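Local atomic coordinates of Lys-gingipain W83 (Porphyromonas gingivalis, PDB entry 4RBM), a protein that cleaves proteins after lysine residues as a secreted, calcium-binding cysteine protease and may act as a virulence factor in periodontal disease. Residues W285-Y290 / I345-A350. Numbering follows the deposited sequence.
Sequences WGEDYY and ITHIGA. With CKC ((3S)-3,7-diaminoheptan-2-one), chain R.
The carboxylate of Glu-287 reaches from the helix into the bend of 345-350 and collects three backbone N-H groups. His-347 N gives OE1 a bond of 2.9 Å on the syn side, nearly in the carboxylate plane. OE2 takes two donors from the same face of that plane, both tilted out of it: Ile-348 N on the syn side at 3.0 Å, and Gly-349 N at 2.9 Å from somewhat farther above. A bend at chi2 (83°) brings the acid up to the loop, and the three bonds should fix its rotation and probably stabilise its negative charge. Gly-349 is the N-cap residue of helix 350-356, so one of the three N-H groups gripped by Glu-287 lies right at the start of that helix.

One turn along, Tyr-290 OH donates to Ile-345 O over 2.7 Å, in the carbonyl plane on a lone pair, and the oxygen lies at the edge of the phenol ring.

Between these two grips, the imidazole of His-347 lies against the backbone of Gly-286, with ND1 3.5 Å from its CA. Ile-348 CG2 rests 3.7 Å from Glu-287 CD.

Elsewhere on the helix, Trp-285 and Asp-288 line the pocket that takes the ligand's lysine-like chain, consistent with the S1 site of a lysine-specific protease. The aliphatic chain runs over one face of the Trp-285 indole, and its terminal amine NAM donates to Asp-288 OD2 at 2.8 Å, an acid that Ser-283, Tyr-353 and Tyr-357 also bind.

Helix 285-293 follows strand 273-279 of the six-stranded mixed sheet; Trp-285 and Tyr-289 pack on helix 163-178, while Glu-287 and Tyr-290 touch helix 325-341.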
loop_
_atom_site.group_PDB
_atom_site.type_symbol
_atom_site.label_atom_id
_atom_site.label_comp_id
_atom_site.label_asym_id
_atom_site.label_seq_id
_atom_site.Cartn_x
_atom_site.Cartn_y
_atom_site.Cartn_z
ATOM N N TRP A 285 -5.094 19.547 -9.858
ATOM C CA TRP A 285 -3.760 20.093 -9.559
ATOM C C TRP A 285 -3.627 20.595 -8.120
ATOM O O TRP A 285 -2.644 20.256 -7.446
ATOM C CB TRP A 285 -3.423 21.224 -10.519
ATOM C CG TRP A 285 -3.180 20.767 -11.922
ATOM C CD1 TRP A 285 -4.025 20.904 -12.987
ATOM C CD2 TRP A 285 -1.985 20.143 -12.434
ATOM N NE1 TRP A 285 -3.436 20.395 -14.129
ATOM C CE2 TRP A 285 -2.184 19.925 -13.819
ATOM C CE3 TRP A 285 -0.748 19.775 -11.860
ATOM C CZ2 TRP A 285 -1.172 19.412 -14.653
ATOM C CZ3 TRP A 285 0.240 19.234 -12.682
ATOM C CH2 TRP A 285 0.027 19.065 -14.060
ATOM N N GLY A 286 -4.623 21.346 -7.661
ATOM C CA GLY A 286 -4.668 21.859 -6.299
ATOM C C GLY A 286 -4.647 20.759 -5.256
ATOM O O GLY A 286 -3.730 20.703 -4.432
ATOM N N GLU A 287 -5.646 19.857 -5.274
ATOM C CA GLU A 287 -5.664 18.807 -4.252
ATOM C C GLU A 287 -4.453 17.869 -4.348
ATOM O O GLU A 287 -3.970 17.432 -3.315
ATOM C CB GLU A 287 -6.956 17.986 -4.313
ATOM C CG GLU A 287 -8.103 18.602 -3.522
ATOM C CD GLU A 287 -8.904 19.685 -4.228
ATOM O OE1 GLU A 287 -8.431 20.232 -5.253
ATOM O OE2 GLU A 287 -10.023 19.981 -3.752
ATOM N N ASP A 288 -3.968 17.541 -5.579
ATOM C CA ASP A 288 -2.804 16.653 -5.704
ATOM C C ASP A 288 -1.557 17.268 -5.049
ATOM O O ASP A 288 -0.726 16.546 -4.490
ATOM C CB ASP A 288 -2.506 16.334 -7.183
ATOM C CG ASP A 288 -3.231 15.102 -7.724
ATOM O OD1 ASP A 288 -4.074 14.534 -6.996
ATOM O OD2 ASP A 288 -2.999 14.752 -8.876
ATOM N N TYR A 289 -1.427 18.599 -5.143
ATOM C CA TYR A 289 -0.291 19.330 -4.574
ATOM C C TYR A 289 -0.294 19.121 -3.060
ATOM O O TYR A 289 0.715 18.663 -2.522
ATOM C CB TYR A 289 -0.430 20.823 -4.935
ATOM C CG TYR A 289 0.696 21.765 -4.549
ATOM C CD1 TYR A 289 2.019 21.318 -4.467
ATOM C CD2 TYR A 289 0.460 23.130 -4.406
ATOM C CE1 TYR A 289 3.073 22.212 -4.205
ATOM C CE2 TYR A 289 1.499 24.026 -4.152
ATOM C CZ TYR A 289 2.805 23.562 -4.053
ATOM O OH TYR A 289 3.808 24.475 -3.802
ATOM N N TYR A 290 -1.459 19.328 -2.409
ATOM C CA TYR A 290 -1.555 19.133 -0.949
ATOM C C TYR A 290 -1.389 17.663 -0.605
ATOM O O TYR A 290 -0.757 17.338 0.388
ATOM C CB TYR A 290 -2.879 19.651 -0.393
ATOM C CG TYR A 290 -3.248 21.030 -0.902
ATOM C CD1 TYR A 290 -2.359 22.103 -0.780
ATOM C CD2 TYR A 290 -4.515 21.285 -1.416
ATOM C CE1 TYR A 290 -2.708 23.381 -1.220
ATOM C CE2 TYR A 290 -4.888 22.562 -1.821
ATOM C CZ TYR A 290 -3.973 23.601 -1.748
ATOM O OH TYR A 290 -4.321 24.858 -2.183
ATOM N N ILE A 345 -6.987 27.153 -1.337
ATOM C CA ILE A 345 -7.610 27.016 -2.663
ATOM C C ILE A 345 -7.842 25.526 -2.932
ATOM O O ILE A 345 -6.899 24.741 -2.836
ATOM C CB ILE A 345 -6.706 27.614 -3.768
ATOM C CG1 ILE A 345 -6.526 29.126 -3.567
ATOM C CG2 ILE A 345 -7.272 27.279 -5.198
ATOM C CD1 ILE A 345 -5.338 29.745 -4.343
ATOM N N THR A 346 -9.062 25.145 -3.246
ATOM C CA THR A 346 -9.399 23.753 -3.564
ATOM C C THR A 346 -10.119 23.756 -4.905
ATOM O O THR A 346 -10.784 24.734 -5.249
ATOM C CB THR A 346 -10.213 23.067 -2.449
ATOM O OG1 THR A 346 -11.424 23.782 -2.229
ATOM C CG2 THR A 346 -9.421 22.897 -1.151
ATOM N N HIS A 347 -9.954 22.690 -5.671
ATOM C CA HIS A 347 -10.517 22.582 -7.018
ATOM C C HIS A 347 -11.666 21.571 -7.104
ATOM O O HIS A 347 -12.439 21.630 -8.067
ATOM C CB HIS A 347 -9.393 22.191 -8.009
ATOM C CG HIS A 347 -8.335 23.256 -8.183
ATOM N ND1 HIS A 347 -7.045 22.940 -8.574
ATOM C CD2 HIS A 347 -8.418 24.598 -8.006
ATOM C CE1 HIS A 347 -6.387 24.091 -8.603
ATOM N NE2 HIS A 347 -7.171 25.111 -8.269
ATOM N N ILE A 348 -11.826 20.676 -6.100
ATOM C CA ILE A 348 -12.918 19.688 -6.237
ATOM C C ILE A 348 -13.549 19.211 -4.895
ATOM O O ILE A 348 -14.732 18.905 -4.869
ATOM C CB ILE A 348 -12.385 18.478 -7.075
ATOM C CG1 ILE A 348 -13.527 17.535 -7.529
ATOM C CG2 ILE A 348 -11.238 17.702 -6.345
ATOM C CD1 ILE A 348 -14.561 18.162 -8.520
ATOM N N GLY A 349 -12.779 19.107 -3.829
ATOM C CA GLY A 349 -13.365 18.691 -2.557
ATOM C C GLY A 349 -12.865 17.369 -2.029
ATOM O O GLY A 349 -12.457 16.493 -2.801
ATOM N N ALA A 350 -12.955 17.220 -0.698
ATOM C CA ALA A 350 -12.437 16.068 0.044
ATOM C C ALA A 350 -13.185 14.770 -0.248
ATOM O O ALA A 350 -12.533 13.740 -0.425
ATOM C CB ALA A 350 -12.499 16.356 1.525
HETATM C CAK CKC R . -5.098 14.235 -15.539
HETATM C C CKC R . -4.778 15.582 -16.105
HETATM O O CKC R . -4.686 15.698 -17.318
HETATM C CA CKC R . -4.986 16.826 -15.232
HETATM N N CKC R . -6.373 17.036 -15.555
HETATM C CAL CKC R . -4.846 16.701 -13.695
HETATM C CAH CKC R . -3.402 16.455 -13.298
HETATM C CAG CKC R . -3.147 16.717 -11.814
HETATM C CAI CKC R . -1.678 16.337 -11.650
HETATM N NAM CKC R . -1.188 16.310 -10.256
#